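Local coordinates for protein calcium homeostasis modulator 1 (Oryzias latipes, PDB 6LMT) that forms an eight-subunit membrane channel that probably, as in its family, passes ions and ATP under the control of voltage and extracellular calcium, at residues M26-S30 and L107-A111; V114-M119 and M187-M191; S36-S40 and Y51-L55; L77-W81 and L95-L99. All blocks are in the same frame, centred on the assembly; numbering follows the deposited sequence.

Contact 1 (M26-S30 and L107-A111). With Y01 (cholesterol hemisuccinate), chain K; Y01 (cholesterol hemisuccinate), chain M.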
# COMPACT_ATOMS: atom_id res chain seq x y z
N MET A 26 22.74 9.61 2.91
CA MET A 26 23.37 10.25 1.76
C MET A 26 23.86 9.24 0.74
O MET A 26 23.93 9.57 -0.45
CB MET A 26 24.52 11.15 2.19
CG MET A 26 24.08 12.42 2.83
SD MET A 26 25.48 13.52 2.96
CE MET A 26 25.73 13.83 1.22
N ALA A 27 24.19 8.02 1.15
CA ALA A 27 24.52 7.00 0.17
C ALA A 27 23.27 6.55 -0.58
O ALA A 27 23.33 6.26 -1.78
CB ALA A 27 25.18 5.82 0.85
N LEU A 28 22.15 6.45 0.12
CA LEU A 28 20.86 6.22 -0.51
C LEU A 28 20.48 7.36 -1.45
O LEU A 28 19.97 7.12 -2.54
CB LEU A 28 19.82 6.04 0.58
CG LEU A 28 18.32 6.08 0.32
CD1 LEU A 28 17.83 5.01 -0.61
CD2 LEU A 28 17.56 6.01 1.63
N ALA A 29 20.74 8.60 -1.04
CA ALA A 29 20.40 9.74 -1.88
C ALA A 29 21.33 9.86 -3.07
O ALA A 29 20.92 10.37 -4.11
CB ALA A 29 20.44 11.02 -1.05
N SER A 30 22.57 9.41 -2.94
CA SER A 30 23.53 9.46 -4.04
C SER A 30 23.13 8.52 -5.16
O SER A 30 23.19 8.89 -6.34
CB SER A 30 24.91 9.10 -3.52
OG SER A 30 25.85 9.11 -4.56
N LEU A 107 32.99 10.42 2.49
CA LEU A 107 33.43 9.74 1.29
C LEU A 107 32.53 8.58 0.89
O LEU A 107 32.84 7.90 -0.08
CB LEU A 107 34.85 9.23 1.46
CG LEU A 107 35.96 10.27 1.45
CD1 LEU A 107 37.27 9.64 1.79
CD2 LEU A 107 36.03 10.87 0.08
N ILE A 108 31.44 8.35 1.60
CA ILE A 108 30.57 7.22 1.29
C ILE A 108 29.71 7.51 0.07
O ILE A 108 29.67 6.71 -0.86
CB ILE A 108 29.71 6.87 2.52
CG1 ILE A 108 30.61 6.34 3.62
CG2 ILE A 108 28.68 5.83 2.19
CD1 ILE A 108 29.95 6.17 4.93
N ALA A 109 29.01 8.63 0.06
CA ALA A 109 28.23 9.07 -1.08
C ALA A 109 29.05 9.36 -2.35
O ALA A 109 28.53 9.10 -3.43
CB ALA A 109 27.39 10.29 -0.69
N PRO A 110 30.28 9.89 -2.30
CA PRO A 110 31.11 9.86 -3.51
C PRO A 110 31.44 8.48 -4.01
O PRO A 110 31.47 8.27 -5.22
CB PRO A 110 32.38 10.60 -3.06
CG PRO A 110 31.95 11.46 -2.07
CD PRO A 110 30.89 10.81 -1.32
N ALA A 111 31.69 7.53 -3.11
CA ALA A 111 32.02 6.18 -3.53
C ALA A 111 30.81 5.45 -4.10
O ALA A 111 30.95 4.65 -5.02
CB ALA A 111 32.61 5.41 -2.37
CAA Y01 K . 35.64 8.72 -4.77
CBA Y01 K . 36.43 7.88 -3.79
CAB Y01 K . 37.91 8.20 -3.88
CAN Y01 K . 35.91 8.08 -2.37
CAJ Y01 K . 36.71 7.41 -1.27
CAO Y01 K . 36.46 5.93 -1.15
CBB Y01 K . 37.05 5.25 0.10
CAC Y01 K . 38.52 5.64 0.26
CBE Y01 K . 36.16 5.53 1.33
CAP Y01 K . 34.66 5.33 0.99
CAQ Y01 K . 33.95 4.86 2.27
CBG Y01 K . 35.00 5.07 3.35
CBI Y01 K . 36.32 4.71 2.65
CAE Y01 K . 36.41 3.21 2.31
CAU Y01 K . 37.44 5.12 3.62
CAS Y01 K . 37.30 4.43 4.99
CBF Y01 K . 35.94 4.72 5.66
CBD Y01 K . 34.77 4.42 4.71
CAK Y01 K . 33.47 4.93 5.34
CAI Y01 K . 33.38 4.65 6.81
CAZ Y01 K . 34.36 4.15 7.54
CAV Y01 K . 34.11 3.73 8.98
CBH Y01 K . 35.78 3.97 7.01
CAD Y01 K . 36.05 2.46 6.86
CAT Y01 K . 36.75 4.58 8.05
CAR Y01 K . 36.51 4.08 9.47
CBC Y01 K . 35.11 4.36 9.93
OAW Y01 K . 34.95 3.74 11.25
CAY Y01 K . 34.00 4.17 12.08
OAG Y01 K . 33.21 5.03 11.81
CAM Y01 K . 34.06 3.47 13.40
CAL Y01 K . 33.04 3.87 14.45
CAX Y01 K . 31.68 3.21 14.31
OAH Y01 K . 31.59 1.99 14.52
OAF Y01 K . 30.70 3.92 13.99
CAA Y01 M . 18.85 -1.56 -12.32
CBA Y01 M . 17.71 -1.26 -11.36
CAB Y01 M . 17.09 -2.54 -10.83
CAN Y01 M . 18.17 -0.35 -10.23
CAJ Y01 M . 18.59 1.03 -10.65
CAO Y01 M . 18.86 1.95 -9.48
CBB Y01 M . 20.14 1.66 -8.70
CAC Y01 M . 21.36 2.15 -9.48
CBE Y01 M . 20.09 2.23 -7.26
CAP Y01 M . 18.67 2.63 -6.78
CAQ Y01 M . 18.58 2.26 -5.29
CBG Y01 M . 20.05 2.16 -4.91
CBI Y01 M . 20.67 1.39 -6.09
CAE Y01 M . 20.16 -0.06 -6.20
CAU Y01 M . 22.20 1.41 -5.93
CAS Y01 M . 22.66 0.98 -4.53
CBF Y01 M . 21.99 1.78 -3.40
CBD Y01 M . 20.46 1.70 -3.51
CAK Y01 M . 19.81 2.59 -2.45
CAI Y01 M . 20.48 2.53 -1.12
CAZ Y01 M . 21.65 1.95 -0.88
CAV Y01 M . 22.18 1.79 0.53
CBH Y01 M . 22.53 1.41 -1.99
CAD Y01 M . 22.61 -0.12 -1.82
CAT Y01 M . 23.91 2.06 -1.78
CAR Y01 M . 24.49 1.73 -0.40
CBC Y01 M . 23.62 2.27 0.71
OAW Y01 M . 24.07 1.71 1.98
CAY Y01 M . 25.24 2.06 2.52
OAG Y01 M . 25.97 2.91 2.11
CAM Y01 M . 25.54 1.24 3.74
CAL Y01 M . 25.56 2.03 5.03
CAX Y01 M . 25.85 1.19 6.27
OAH Y01 M . 26.82 1.51 6.97
OAF Y01 M . 25.10 0.23 6.51
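A close helix-helix junction in the membrane bundle brings Ala27 and Ser30 of helix 21-36 against Ile108 and Ala109, at the start of helix 108-120. Small residues let the backbones approach: the CA atoms of Ala27 and Ala109 lie 4.4 Å apart. The methyl of Ala109 enters between two turns of the partner helix, with its CB 3.5 Å from Met26 O and also against the CB atoms of Met26 and Ser30. One turn further along, the hydroxyl of Ser30, placed opposite the backbone N by a chi1 of 179°, donates to the carbonyl of Ala109 with OG 2.9 Å from O. This donor lies 22° off the carbonyl plane, and the C=O...OG angle is 137°. On the other flank Ile108 divides its branches. CG2 meets Ala27 CB at 3.7 Å, whereas CG1 turns to one cholesterol hemisuccinate, with its nearest sterol carbon, CAK of chain K, 3.6 Å away. A second cholesterol hemisuccinate (chain M) reaches Ala27, whose CB is 3.3 Å from the ester carbonyl oxygen OAG. Helix 48-70 adds Phe63 against Ser30, with Leu66 and Leu70 against Met26, and Phe10 of the second subunit packs on Leu28. Alanine-lined helix packing with a single serine-to-carbonyl bond is an arrangement familiar from transmembrane bundles, and its flanks here line sterol pockets.

Contact 2 (V114-M119 and M187-M191). With Y01 (cholesterol hemisuccinate), chain L.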
# COMPACT_ATOMS: atom_id res chain seq x y z
N VAL A 114 30.44 6.83 -7.79
CA VAL A 114 31.42 6.29 -8.72
C VAL A 114 31.10 4.84 -9.05
O VAL A 114 31.22 4.42 -10.20
CB VAL A 114 32.84 6.45 -8.13
CG1 VAL A 114 33.88 5.76 -8.97
CG2 VAL A 114 33.18 7.89 -8.02
N SER A 115 30.58 4.09 -8.09
CA SER A 115 30.28 2.70 -8.32
C SER A 115 29.04 2.50 -9.18
O SER A 115 29.05 1.67 -10.08
CB SER A 115 30.14 1.98 -7.00
OG SER A 115 31.35 2.03 -6.29
N VAL A 116 27.95 3.25 -8.93
CA VAL A 116 26.78 3.13 -9.80
C VAL A 116 27.07 3.66 -11.19
O VAL A 116 26.48 3.20 -12.16
CB VAL A 116 25.52 3.81 -9.24
CG1 VAL A 116 25.05 3.17 -8.01
CG2 VAL A 116 25.71 5.27 -8.97
N THR A 117 27.99 4.61 -11.32
CA THR A 117 28.30 5.16 -12.62
C THR A 117 29.13 4.18 -13.45
O THR A 117 28.92 4.05 -14.65
CB THR A 117 29.02 6.49 -12.43
OG1 THR A 117 28.18 7.33 -11.65
CG2 THR A 117 29.28 7.18 -13.70
N LEU A 118 30.05 3.47 -12.80
CA LEU A 118 30.84 2.48 -13.51
C LEU A 118 30.07 1.20 -13.78
O LEU A 118 30.32 0.55 -14.79
CB LEU A 118 32.11 2.18 -12.72
CG LEU A 118 33.15 3.28 -12.58
CD1 LEU A 118 34.18 2.88 -11.59
CD2 LEU A 118 33.76 3.59 -13.90
N MET A 119 29.14 0.82 -12.92
CA MET A 119 28.34 -0.36 -13.20
C MET A 119 27.30 -0.10 -14.27
O MET A 119 26.89 -1.03 -14.96
CB MET A 119 27.63 -0.87 -11.96
CG MET A 119 28.52 -1.38 -10.91
SD MET A 119 29.66 -2.65 -11.38
CE MET A 119 30.42 -2.84 -9.79
N MET A 187 36.71 -3.50 -9.65
CA MET A 187 38.02 -3.24 -9.08
C MET A 187 38.00 -2.02 -8.17
O MET A 187 38.75 -1.98 -7.19
CB MET A 187 39.07 -3.04 -10.17
CG MET A 187 39.35 -4.26 -11.00
SD MET A 187 39.78 -5.74 -10.08
CE MET A 187 38.33 -6.74 -10.36
N PHE A 188 37.16 -1.03 -8.47
CA PHE A 188 37.01 0.10 -7.58
C PHE A 188 36.36 -0.31 -6.27
O PHE A 188 36.81 0.11 -5.21
CB PHE A 188 36.19 1.21 -8.26
CG PHE A 188 35.96 2.41 -7.39
CD1 PHE A 188 36.96 3.33 -7.20
CD2 PHE A 188 34.75 2.59 -6.75
CE1 PHE A 188 36.75 4.42 -6.39
CE2 PHE A 188 34.55 3.67 -5.93
CZ PHE A 188 35.55 4.58 -5.76
N LEU A 189 35.30 -1.12 -6.32
CA LEU A 189 34.65 -1.59 -5.10
C LEU A 189 35.58 -2.43 -4.25
O LEU A 189 35.55 -2.35 -3.02
CB LEU A 189 33.41 -2.42 -5.42
CG LEU A 189 32.10 -1.77 -5.77
CD1 LEU A 189 31.12 -2.86 -6.07
CD2 LEU A 189 31.66 -0.98 -4.59
N LEU A 190 36.43 -3.21 -4.89
CA LEU A 190 37.30 -4.12 -4.19
C LEU A 190 38.46 -3.39 -3.54
O LEU A 190 38.86 -3.74 -2.43
CB LEU A 190 37.76 -5.17 -5.18
CG LEU A 190 38.27 -6.53 -4.78
CD1 LEU A 190 37.18 -7.21 -4.03
CD2 LEU A 190 38.53 -7.27 -6.05
N MET A 191 38.98 -2.35 -4.19
CA MET A 191 40.04 -1.54 -3.59
C MET A 191 39.52 -0.66 -2.47
O MET A 191 40.23 -0.43 -1.49
CB MET A 191 40.73 -0.68 -4.64
CG MET A 191 41.58 -1.44 -5.61
SD MET A 191 42.50 -0.34 -6.70
CE MET A 191 41.20 0.28 -7.76
CAA Y01 L . 23.66 -0.04 -11.59
CBA Y01 L . 23.56 -1.09 -10.49
CAB Y01 L . 24.25 -2.37 -10.92
CAN Y01 L . 24.13 -0.56 -9.18
CAJ Y01 L . 24.33 -1.58 -8.08
CAO Y01 L . 24.98 -0.99 -6.85
CBB Y01 L . 26.34 -1.58 -6.42
CAC Y01 L . 27.11 -2.05 -7.65
CBE Y01 L . 27.18 -0.58 -5.61
CAP Y01 L . 26.87 0.90 -5.96
CAQ Y01 L . 27.34 1.73 -4.76
CBG Y01 L . 28.16 0.72 -3.96
CBI Y01 L . 27.27 -0.53 -4.06
CAE Y01 L . 25.88 -0.35 -3.44
CAU Y01 L . 27.98 -1.66 -3.33
CAS Y01 L . 28.24 -1.25 -1.88
CBF Y01 L . 29.24 -0.09 -1.82
CBD Y01 L . 28.75 1.12 -2.61
CAK Y01 L . 29.95 2.06 -2.80
CAI Y01 L . 30.77 2.21 -1.56
CAZ Y01 L . 30.57 1.54 -0.44
CAV Y01 L . 31.25 1.94 0.85
CBH Y01 L . 29.65 0.32 -0.38
CAD Y01 L . 28.41 0.69 0.47
CAT Y01 L . 30.44 -0.81 0.30
CAR Y01 L . 30.99 -0.39 1.67
CBC Y01 L . 31.92 0.78 1.56
OAW Y01 L . 32.36 1.18 2.91
CAY Y01 L . 31.50 1.28 3.93
OAG Y01 L . 30.47 1.89 3.92
CAM Y01 L . 31.97 0.50 5.12
CAL Y01 L . 32.30 1.23 6.41
CAX Y01 L . 31.20 1.24 7.45
OAH Y01 L . 30.27 2.05 7.33
OAF Y01 L . 31.28 0.42 8.39
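Helices 114-119 and 187-191 run nearly antiparallel, at 154° between their directions, with axes 10.2 Å apart and Ser115 and Leu189 nearest each other along the backbones. Phe188 buries the most surface here, meeting Val114, Ser115 and Leu118. The side chains of Val114 and Phe188 cross at about a right angle, with CG1 of the valine over the centre of one ring face, 3.8 Å from the centroid and 13° off the ring normal, which makes a CH-pi contact. Ser115 OG comes to the same ring differently, lying in its plane at the edge, 3.5 Å from Phe188 CD2. That hydroxyl is bonded to Ala111 O of its own helix, so its polar end is already satisfied. Leu118 CD1 touches the stem of Phe188 at CB. Farther along, the Met119 side chain bends at chi2 (-55°) and brings its CE to Leu189 CD1, 3.8 Å away. The other leucine branch, CD2, sits 3.8 Å from CBF of a cholesterol hemisuccinate, which also lies along Ser115, Val116 and Met119. Trp62 and Phe37 of the third subunit pack on Leu189 and Met119 respectively. Dispersion and one CH-pi contact therefore carry this interface, and its apolar surface continues directly into the sterol and the neighbouring subunit.

Contact 3 (S36-S40 and Y51-L55). With Y01 (cholesterol hemisuccinate), chain N; Y01 (cholesterol hemisuccinate), chain I.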
# COMPACT_ATOMS: atom_id res chain seq x y z
N SER A 36 17.64 9.29 -11.04
CA SER A 36 16.84 10.42 -11.48
C SER A 36 17.55 11.28 -12.51
O SER A 36 16.90 12.06 -13.20
CB SER A 36 16.46 11.28 -10.29
OG SER A 36 15.69 10.55 -9.37
N PHE A 37 18.87 11.19 -12.60
CA PHE A 37 19.63 12.01 -13.53
C PHE A 37 19.46 11.44 -14.93
O PHE A 37 19.59 10.23 -15.12
CB PHE A 37 21.10 12.05 -13.13
CG PHE A 37 21.91 13.03 -13.91
CD1 PHE A 37 21.84 14.38 -13.62
CD2 PHE A 37 22.72 12.61 -14.94
CE1 PHE A 37 22.56 15.28 -14.34
CE2 PHE A 37 23.44 13.52 -15.66
CZ PHE A 37 23.37 14.85 -15.35
N GLU A 38 19.14 12.28 -15.89
CA GLU A 38 18.95 11.83 -17.26
C GLU A 38 20.26 12.09 -17.98
O GLU A 38 20.61 13.23 -18.26
CB GLU A 38 17.77 12.53 -17.92
CG GLU A 38 17.10 11.74 -19.02
CD GLU A 38 17.68 11.95 -20.42
OE1 GLU A 38 18.17 13.05 -20.72
OE2 GLU A 38 17.63 11.00 -21.23
N PHE A 39 20.99 11.02 -18.25
CA PHE A 39 22.28 11.07 -18.92
C PHE A 39 22.08 11.52 -20.35
O PHE A 39 21.35 10.89 -21.10
CB PHE A 39 22.91 9.68 -18.88
CG PHE A 39 24.35 9.65 -19.24
CD1 PHE A 39 25.31 9.82 -18.27
CD2 PHE A 39 24.75 9.45 -20.54
CE1 PHE A 39 26.64 9.78 -18.60
CE2 PHE A 39 26.07 9.43 -20.86
CZ PHE A 39 27.01 9.60 -19.89
N SER A 40 22.71 12.62 -20.72
CA SER A 40 22.54 13.18 -22.06
C SER A 40 23.90 13.44 -22.67
O SER A 40 24.36 14.58 -22.66
CB SER A 40 21.73 14.44 -22.01
OG SER A 40 21.71 15.06 -23.28
N TYR A 51 32.13 15.45 -20.86
CA TYR A 51 30.84 15.12 -20.30
C TYR A 51 30.89 13.80 -19.55
O TYR A 51 30.40 13.69 -18.42
CB TYR A 51 29.78 15.09 -21.39
CG TYR A 51 28.41 14.82 -20.84
CD1 TYR A 51 27.69 15.81 -20.20
CD2 TYR A 51 27.85 13.56 -20.92
CE1 TYR A 51 26.46 15.56 -19.69
CE2 TYR A 51 26.63 13.30 -20.40
CZ TYR A 51 25.94 14.32 -19.79
OH TYR A 51 24.70 14.06 -19.28
N GLY A 52 31.46 12.77 -20.18
CA GLY A 52 31.48 11.45 -19.57
C GLY A 52 32.40 11.36 -18.37
O GLY A 52 32.06 10.71 -17.38
N ILE A 53 33.55 12.01 -18.43
CA ILE A 53 34.46 11.98 -17.29
C ILE A 53 34.05 13.02 -16.25
O ILE A 53 34.26 12.81 -15.06
CB ILE A 53 35.90 12.15 -17.79
CG1 ILE A 53 36.23 11.04 -18.77
CG2 ILE A 53 36.91 12.07 -16.70
CD1 ILE A 53 36.01 9.67 -18.23
N GLY A 54 33.40 14.10 -16.67
CA GLY A 54 32.89 15.06 -15.71
C GLY A 54 31.76 14.53 -14.86
O GLY A 54 31.65 14.90 -13.70
N LEU A 55 30.94 13.65 -15.40
CA LEU A 55 29.92 13.02 -14.57
C LEU A 55 30.46 11.94 -13.66
O LEU A 55 29.73 11.44 -12.81
CB LEU A 55 28.81 12.42 -15.43
CG LEU A 55 27.84 13.47 -15.92
CD1 LEU A 55 26.86 12.79 -16.77
CD2 LEU A 55 27.14 14.12 -14.75
CAA Y01 N . 13.55 11.96 -13.52
CBA Y01 N . 12.61 11.39 -12.48
CAB Y01 N . 13.11 10.05 -11.96
CAN Y01 N . 12.37 12.38 -11.34
CAJ Y01 N . 11.67 13.65 -11.74
CAO Y01 N . 11.29 14.50 -10.56
CBB Y01 N . 12.46 15.21 -9.86
CAC Y01 N . 12.92 16.40 -10.70
CBE Y01 N . 12.13 15.61 -8.41
CAP Y01 N . 10.87 14.90 -7.82
CAQ Y01 N . 11.18 14.59 -6.34
CBG Y01 N . 12.31 15.57 -6.06
CBI Y01 N . 13.21 15.44 -7.31
CAE Y01 N . 13.86 14.05 -7.43
CAU Y01 N . 14.29 16.53 -7.24
CAS Y01 N . 15.01 16.58 -5.89
CBF Y01 N . 14.06 16.69 -4.69
CBD Y01 N . 13.02 15.56 -4.71
CAK Y01 N . 12.01 15.74 -3.58
CAI Y01 N . 12.62 16.20 -2.29
CAZ Y01 N . 13.87 16.61 -2.15
CAV Y01 N . 14.46 16.91 -0.78
CBH Y01 N . 14.80 16.83 -3.33
CAD Y01 N . 15.95 15.81 -3.22
CAT Y01 N . 15.33 18.27 -3.18
CAR Y01 N . 16.07 18.47 -1.86
CBC Y01 N . 15.16 18.26 -0.68
OAW Y01 N . 15.96 18.20 0.54
CAY Y01 N . 16.58 19.28 1.02
OAG Y01 N . 16.47 20.39 0.60
CAM Y01 N . 17.45 18.93 2.19
CAL Y01 N . 17.00 19.53 3.51
CAX Y01 N . 17.88 19.16 4.69
OAH Y01 N . 18.40 20.08 5.34
OAF Y01 N . 18.05 17.95 4.94
CAA Y01 I . 15.94 16.43 -13.03
CBA Y01 I . 16.69 15.64 -11.97
CAB Y01 I . 18.05 15.21 -12.49
CAN Y01 I . 16.81 16.44 -10.68
CAJ Y01 I . 17.75 15.87 -9.64
CAO Y01 I . 17.88 16.78 -8.42
CBB Y01 I . 19.29 17.32 -8.10
CAC Y01 I . 20.08 17.51 -9.39
CBE Y01 I . 19.23 18.64 -7.31
CAP Y01 I . 17.95 19.46 -7.58
CAQ Y01 I . 17.78 20.41 -6.38
CBG Y01 I . 19.13 20.28 -5.68
CBI Y01 I . 19.37 18.75 -5.76
CAE Y01 I . 18.31 17.92 -5.05
CAU Y01 I . 20.72 18.47 -5.13
CAS Y01 I . 20.72 18.97 -3.68
CBF Y01 I . 20.62 20.50 -3.63
CBD Y01 I . 19.36 21.00 -4.35
CAK Y01 I . 19.54 22.50 -4.58
CAI Y01 I . 20.10 23.21 -3.39
CAZ Y01 I . 20.50 22.61 -2.28
CAV Y01 I . 20.79 23.40 -1.02
CBH Y01 I . 20.71 21.10 -2.20
CAD Y01 I . 19.64 20.50 -1.27
CAT Y01 I . 22.12 20.87 -1.62
CAR Y01 I . 22.31 21.58 -0.28
CBC Y01 I . 22.13 23.07 -0.39
OAW Y01 I . 22.26 23.68 0.93
CAY Y01 I . 21.65 23.16 2.02
OAG Y01 I . 20.49 22.87 2.09
CAM Y01 I . 22.62 22.96 3.14
CAL Y01 I . 22.44 23.73 4.43
CAX Y01 I . 21.72 22.98 5.54
OAH Y01 I . 20.48 22.90 5.50
OAF Y01 I . 22.42 22.46 6.44
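Segment 36-40 leaves helix 21-36 at Phe37 and continues as an extended chain beside helical segment 51-55, with CA separations of 9.0 Å from Phe39 to Leu55 and 8.7 Å from Ser40 to Tyr51. Side chains bridge this distance. Tyr51, its ring carried across by a chi1 of -178° that sets CG opposite the backbone N, receives the amide of Ser40: N lies 2.8 Å from OH, and the N-H...O angle is a fairly straight 165°. Ser40 also lays its carbonyl over one face of the Tyr51 ring, with O 3.2 Å above the plane and displaced toward the rim. Phe39 and Tyr51 run alongside in opposite senses and form an edge-to-face pair, in which the tyrosine edge, led by CE2, is directed at a face of the phenylalanine. Their centroids are 5.2 Å apart and the planes meet at 67°. Leu55 adds a branched apolar tip between the two phenylalanines: CD1 is 3.5 Å from Phe39 CE1 and 3.7 Å from Phe37 CE2. Near the end of the helix, Ser36 O is 3.4 Å from CAB of a cholesterol hemisuccinate (chain I). The second subunit closes over this region, where its Gln182 bonds to Tyr51 OH and Glu38 O, its Lys178 forms a salt bridge with Glu38, and its Trp186 meets Phe37. A hydroxyl that accepts from Ser40 N and also bonds to Gln182 OE1 would probably give its proton to that oxygen, coupling the loop's fold to the subunit interface.

Contact 4 (L77-W81 and L95-L99)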
# COMPACT_ATOMS: atom_id res chain seq x y z
N LEU A 77 34.83 22.58 14.91
CA LEU A 77 36.21 22.28 14.56
C LEU A 77 36.89 23.47 13.89
O LEU A 77 38.08 23.71 14.12
CB LEU A 77 36.24 21.04 13.66
CG LEU A 77 37.55 20.59 13.02
CD1 LEU A 77 38.61 20.36 14.06
CD2 LEU A 77 37.30 19.34 12.24
N ALA A 78 36.16 24.22 13.06
CA ALA A 78 36.75 25.41 12.46
C ALA A 78 36.97 26.50 13.49
O ALA A 78 37.91 27.30 13.34
CB ALA A 78 35.86 25.93 11.33
N GLU A 79 36.13 26.55 14.52
CA GLU A 79 36.34 27.46 15.64
C GLU A 79 37.64 27.15 16.37
O GLU A 79 38.42 28.06 16.69
CB GLU A 79 35.16 27.38 16.60
CG GLU A 79 35.32 28.21 17.86
CD GLU A 79 35.26 29.69 17.60
OE1 GLU A 79 34.54 30.09 16.67
OE2 GLU A 79 35.95 30.45 18.31
N GLU A 80 37.90 25.87 16.63
CA GLU A 80 39.10 25.48 17.36
C GLU A 80 40.37 25.69 16.56
O GLU A 80 41.41 26.03 17.13
CB GLU A 80 39.01 24.02 17.78
CG GLU A 80 37.91 23.74 18.76
CD GLU A 80 38.16 24.37 20.09
OE1 GLU A 80 39.33 24.45 20.50
OE2 GLU A 80 37.18 24.80 20.74
N TRP A 81 40.32 25.50 15.25
CA TRP A 81 41.52 25.67 14.45
C TRP A 81 41.85 27.14 14.23
O TRP A 81 43.02 27.50 14.06
CB TRP A 81 41.36 24.96 13.11
CG TRP A 81 42.58 24.99 12.28
CD1 TRP A 81 42.84 25.82 11.23
CD2 TRP A 81 43.72 24.14 12.41
NE1 TRP A 81 44.07 25.55 10.70
CE2 TRP A 81 44.63 24.51 11.41
CE3 TRP A 81 44.06 23.09 13.27
CZ2 TRP A 81 45.86 23.88 11.25
CZ3 TRP A 81 45.28 22.47 13.11
CH2 TRP A 81 46.17 22.86 12.11
N LEU A 95 42.07 17.13 17.30
CA LEU A 95 41.57 17.87 16.15
C LEU A 95 41.83 17.12 14.85
O LEU A 95 40.98 17.12 13.96
CB LEU A 95 42.20 19.26 16.10
CG LEU A 95 41.89 20.19 17.26
CD1 LEU A 95 42.69 21.46 17.14
CD2 LEU A 95 40.42 20.50 17.34
N ARG A 96 43.00 16.49 14.72
CA ARG A 96 43.28 15.70 13.53
C ARG A 96 42.40 14.46 13.46
O ARG A 96 42.01 14.05 12.37
CB ARG A 96 44.74 15.27 13.47
CG ARG A 96 45.71 16.37 13.11
CD ARG A 96 47.05 15.78 12.69
NE ARG A 96 47.71 15.06 13.77
CZ ARG A 96 48.59 15.61 14.60
NH1 ARG A 96 48.91 16.89 14.47
NH2 ARG A 96 49.15 14.89 15.55
N TYR A 97 42.07 13.87 14.61
CA TYR A 97 41.23 12.68 14.59
C TYR A 97 39.80 13.05 14.23
O TYR A 97 39.11 12.29 13.54
CB TYR A 97 41.26 11.98 15.95
CG TYR A 97 40.54 10.68 15.88
CD1 TYR A 97 41.14 9.61 15.27
CD2 TYR A 97 39.26 10.54 16.38
CE1 TYR A 97 40.50 8.43 15.16
CE2 TYR A 97 38.60 9.35 16.27
CZ TYR A 97 39.23 8.29 15.66
OH TYR A 97 38.64 7.07 15.52
N MET A 98 39.36 14.21 14.69
CA MET A 98 38.02 14.71 14.42
C MET A 98 37.81 15.01 12.95
O MET A 98 36.78 14.66 12.37
CB MET A 98 37.85 15.95 15.26
CG MET A 98 36.56 16.57 15.39
SD MET A 98 37.07 18.02 16.32
CE MET A 98 37.61 17.30 17.87
N LEU A 99 38.80 15.67 12.34
CA LEU A 99 38.77 15.95 10.91
C LEU A 99 38.79 14.68 10.09
O LEU A 99 38.11 14.58 9.07
CB LEU A 99 39.95 16.84 10.55
CG LEU A 99 40.17 17.23 9.10
CD1 LEU A 99 39.01 18.05 8.58
CD2 LEU A 99 41.45 18.01 9.01
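Trp81 N bonds to Leu77 O at 3.1 Å, one turn of helix 77-81, and the ends of both side chains reach helix 95-99. The segment axes approach to 11.1 Å and cross at -149°, broadly antiparallel, and the contact between them is made by apolar groups. Leu77 is central. With chi1 at 174° its CG lies opposite the backbone N, and its two methyls fork over the partner helix. CD1 touches both Leu95 CD2, at 3.7 Å, and the thioether of Met98, with SD at 3.6 Å, which lie side by side before it. CD2 instead rests on the backbone and CB of Leu99, the latter at 4.0 Å. Leu95 also spreads its branches. Its CD2 reaches Glu80 CB at 3.8 Å, while CD1 comes to the edge of the Trp81 indole, near the ring plane and 4.4 Å from CE3. Glu80 meets Leu95 through CB; its carboxylate has a long, weak ion pair with Arg83. Arg88, from the connection between the helices, forms a cation-pi contact with Trp81 and bonds to its carbonyl. Met98 also touches Thr214 and Trp217 of the long helix 210-258. Two successive helices, 74-82 and 92-105, folded back on each other through a short connection and joined by interleaved leucines, make a helical hairpin.

Along the chain, contact 1 opens first, at 26-30 on helix 21-36. Contact 3 then closes a short loop, tying the segment after helix 21-36 to helix 48-70, and contact 4 closes another, tying helix 74-82 to helix 92-105. These two follow in series, and both nest inside the large loop that contact 1 completes at 107-111. Contact 2 opens afterwards on the same helix, 108-120, and spans the region up to helix 167-202, crossing none of the others. Helix 108-120 is thus shared: contacts 1 and 2 have centres about 12 Å apart and touch. Contacts 3 and 4 lie on opposite sides of the chain's centre.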